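Local coordinates for ancylostoma secreted protein 1 (Necator americanus, PDB 3NT8), which is a secreted two-CAP-domain protein of hookworm, probably associated with the transition of infective larvae to parasitism, at residues F25-S30 with L72-A77. Residues are numbered along the deposited sequence; the frame is centred on the assembly and turned at random.
Sequences FGCSNS and LSWDCA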
ATOM      1  N   PHE A  25       5.384   7.943 -26.986  1.00 33.76           N
ATOM      2  CA  PHE A  25       6.245   8.299 -25.827  1.00 30.83           C
ATOM      3  C   PHE A  25       6.345   9.790 -25.547  1.00 30.02           C
ATOM      4  O   PHE A  25       5.891  10.256 -24.502  1.00 29.85           O
ATOM      5  CB  PHE A  25       7.598   7.580 -25.863  1.00 29.34           C
ATOM      6  CG  PHE A  25       7.460   6.071 -25.828  1.00 25.83           C
ATOM      7  CD1 PHE A  25       7.012   5.421 -24.668  1.00 23.73           C
ATOM      8  CD2 PHE A  25       7.736   5.304 -26.953  1.00 19.37           C
ATOM      9  CE1 PHE A  25       6.864   4.056 -24.636  1.00 19.60           C
ATOM     10  CE2 PHE A  25       7.553   3.920 -26.926  1.00 12.67           C
ATOM     11  CZ  PHE A  25       7.106   3.302 -25.793  1.00 18.06           C
ATOM     12  N   GLY A  26       6.894  10.543 -26.495  1.00 29.64           N
ATOM     13  CA  GLY A  26       6.970  11.995 -26.373  1.00 28.90           C
ATOM     14  C   GLY A  26       7.977  12.421 -25.331  1.00 28.86           C
ATOM     15  O   GLY A  26       7.863  13.515 -24.785  1.00 29.83           O
ATOM     16  N   CYS A  27       8.978  11.579 -25.059  1.00 27.76           N
ATOM     17  CA  CYS A  27      10.013  11.944 -24.085  1.00 26.95           C
ATOM     18  C   CYS A  27      11.180  12.649 -24.754  1.00 26.33           C
ATOM     19  O   CYS A  27      11.594  12.298 -25.858  1.00 26.88           O
ATOM     20  CB  CYS A  27      10.495  10.750 -23.247  1.00 25.98           C
ATOM     21  SG  CYS A  27       9.161   9.691 -22.484  1.00 29.13           S
ATOM     22  N   SER A  28      11.711  13.643 -24.065  1.00 25.52           N
ATOM     23  CA  SER A  28      12.814  14.419 -24.606  1.00 25.79           C
ATOM     24  C   SER A  28      14.146  13.719 -24.380  1.00 24.81           C
ATOM     25  O   SER A  28      15.106  14.002 -25.049  1.00 23.53           O
ATOM     26  CB  SER A  28      12.848  15.853 -24.051  1.00 25.95           C
ATOM     27  OG  SER A  28      12.809  15.951 -22.610  1.00 27.12           O
ATOM     28  N   ASN A  29      14.191  12.755 -23.474  1.00 24.63           N
ATOM     29  CA  ASN A  29      15.499  12.225 -23.088  1.00 23.57           C
ATOM     30  C   ASN A  29      16.139  11.533 -24.296  1.00 22.74           C
ATOM     31  O   ASN A  29      15.500  10.679 -24.925  1.00 22.95           O
ATOM     32  CB  ASN A  29      15.390  11.333 -21.834  1.00 22.36           C
ATOM     33  CG  ASN A  29      16.672  10.618 -21.504  1.00 21.76           C
ATOM     34  OD1 ASN A  29      17.747  11.197 -21.500  1.00 18.88           O
ATOM     35  ND2 ASN A  29      16.560   9.315 -21.214  1.00 25.39           N
ATOM     36  N   SER A  30      17.360  11.964 -24.662  1.00 22.17           N
ATOM     37  CA  SER A  30      18.159  11.285 -25.703  1.00 21.83           C
ATOM     38  C   SER A  30      19.056  10.101 -25.148  1.00 20.29           C
ATOM     39  O   SER A  30      19.806   9.497 -25.899  1.00 20.06           O
ATOM     40  CB  SER A  30      19.011  12.322 -26.478  1.00 21.78           C
ATOM     41  OG  SER A  30      19.998  12.895 -25.625  1.00 26.55           O
ATOM     42  N   LEU A  72       1.074  -1.074 -17.013  1.00 17.99           N
ATOM     43  CA  LEU A  72       1.922   0.107 -16.836  1.00 17.21           C
ATOM     44  C   LEU A  72       1.868   1.028 -18.029  1.00 17.57           C
ATOM     45  O   LEU A  72       1.801   0.571 -19.172  1.00 18.42           O
ATOM     46  CB  LEU A  72       3.403  -0.347 -16.564  1.00 16.71           C
ATOM     47  CG  LEU A  72       3.602  -1.330 -15.379  1.00 13.91           C
ATOM     48  CD1 LEU A  72       5.089  -1.723 -15.048  1.00  7.99           C
ATOM     49  CD2 LEU A  72       2.986  -0.705 -14.139  1.00 14.39           C
ATOM     50  N   SER A  73       1.893   2.328 -17.772  1.00 18.29           N
ATOM     51  CA  SER A  73       2.137   3.338 -18.801  1.00 19.45           C
ATOM     52  C   SER A  73       3.485   3.948 -18.569  1.00 19.86           C
ATOM     53  O   SER A  73       3.945   4.078 -17.415  1.00 19.32           O
ATOM     54  CB  SER A  73       1.107   4.441 -18.681  1.00 19.93           C
ATOM     55  OG  SER A  73      -0.156   3.846 -18.826  1.00 23.55           O
ATOM     56  N   TRP A  74       4.153   4.312 -19.649  1.00 20.09           N
ATOM     57  CA  TRP A  74       5.432   5.053 -19.514  1.00 21.29           C
ATOM     58  C   TRP A  74       5.335   6.469 -18.918  1.00 21.27           C
ATOM     59  O   TRP A  74       4.411   7.217 -19.218  1.00 22.97           O
ATOM     60  CB  TRP A  74       6.133   5.094 -20.885  1.00 21.46           C
ATOM     61  CG  TRP A  74       7.564   5.467 -20.815  1.00 19.82           C
ATOM     62  CD1 TRP A  74       8.098   6.735 -20.961  1.00 19.29           C
ATOM     63  CD2 TRP A  74       8.663   4.586 -20.604  1.00 16.54           C
ATOM     64  NE1 TRP A  74       9.448   6.677 -20.840  1.00 17.15           N
ATOM     65  CE2 TRP A  74       9.830   5.370 -20.648  1.00 15.43           C
ATOM     66  CE3 TRP A  74       8.773   3.186 -20.395  1.00 20.38           C
ATOM     67  CZ2 TRP A  74      11.103   4.831 -20.463  1.00 12.38           C
ATOM     68  CZ3 TRP A  74      10.041   2.635 -20.202  1.00 13.55           C
ATOM     69  CH2 TRP A  74      11.193   3.463 -20.257  1.00 16.65           C
ATOM     70  N   ASP A  75       6.306   6.879 -18.103  1.00 21.23           N
ATOM     71  CA  ASP A  75       6.238   8.236 -17.599  1.00 21.84           C
ATOM     72  C   ASP A  75       7.525   9.008 -17.901  1.00 21.74           C
ATOM     73  O   ASP A  75       8.598   8.598 -17.460  1.00 21.18           O
ATOM     74  CB  ASP A  75       5.864   8.227 -16.109  1.00 22.75           C
ATOM     75  CG  ASP A  75       5.669   9.626 -15.545  1.00 23.17           C
ATOM     76  OD1 ASP A  75       4.518  10.048 -15.383  1.00 24.05           O
ATOM     77  OD2 ASP A  75       6.672  10.305 -15.257  1.00 29.50           O
ATOM     78  N   CYS A  76       7.445  10.116 -18.648  1.00 22.80           N
ATOM     79  CA  CYS A  76       8.685  10.762 -19.122  1.00 22.76           C
ATOM     80  C   CYS A  76       9.488  11.389 -17.988  1.00 22.10           C
ATOM     81  O   CYS A  76      10.725  11.367 -18.013  1.00 21.19           O
ATOM     82  CB  CYS A  76       8.464  11.754 -20.243  1.00 23.02           C
ATOM     83  SG  CYS A  76       7.749  11.007 -21.739  1.00 29.23           S
ATOM     84  N   ALA A  77       8.761  11.927 -17.012  1.00 20.29           N
ATOM     85  CA  ALA A  77       9.284  12.629 -15.892  1.00 19.49           C
ATOM     86  C   ALA A  77       9.977  11.635 -15.012  1.00 20.33           C
ATOM     87  O   ALA A  77      11.058  11.922 -14.458  1.00 22.43           O
ATOM     88  CB  ALA A  77       8.140  13.317 -15.135  1.00 19.87           C
TER
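Cys-27 and Cys-76 are joined by a disulfide, SG to SG 2.1 Å, with a torsion of -74° about the S–S bond. Beside it lies the indole of Trp-74: the sulfur of Cys-27 sits at the edge of the five-membered ring, near its plane, with SG 3.4 Å from Trp-74 NE1, a sulfur-aromatic contact. Phe-25 comes from another direction, over one face of the same indole. Its CD1 is 3.9 Å from Trp-74 CG, and the two planes meet at 78° in a T-shaped pair with Phe-25 supplying the edge. Trp-74 CG stands anti to the backbone N (chi1 -164°), which swings the indole so that one face receives Phe-25 and its NE1 edge meets the sulfur. The backbone O of Phe-25 also comes within 3.4 Å of Cys-76 SG.

One layer out, the Glu-79 carboxylate, from the first turn of helix 76-85, holds the indole N-H of Trp-74 with OE1 and the Asn-29 amide of the 25-30 loop with OE2. Asp-75 is the N-cap of this helix, its OD2 accepting from Met-78 N. Strand 73-74 pairs with 159-167 at the margin of the sheet. The disulfide thus staples the N-terminal loop to the start of helix 76-85 in the first of two CAP domains.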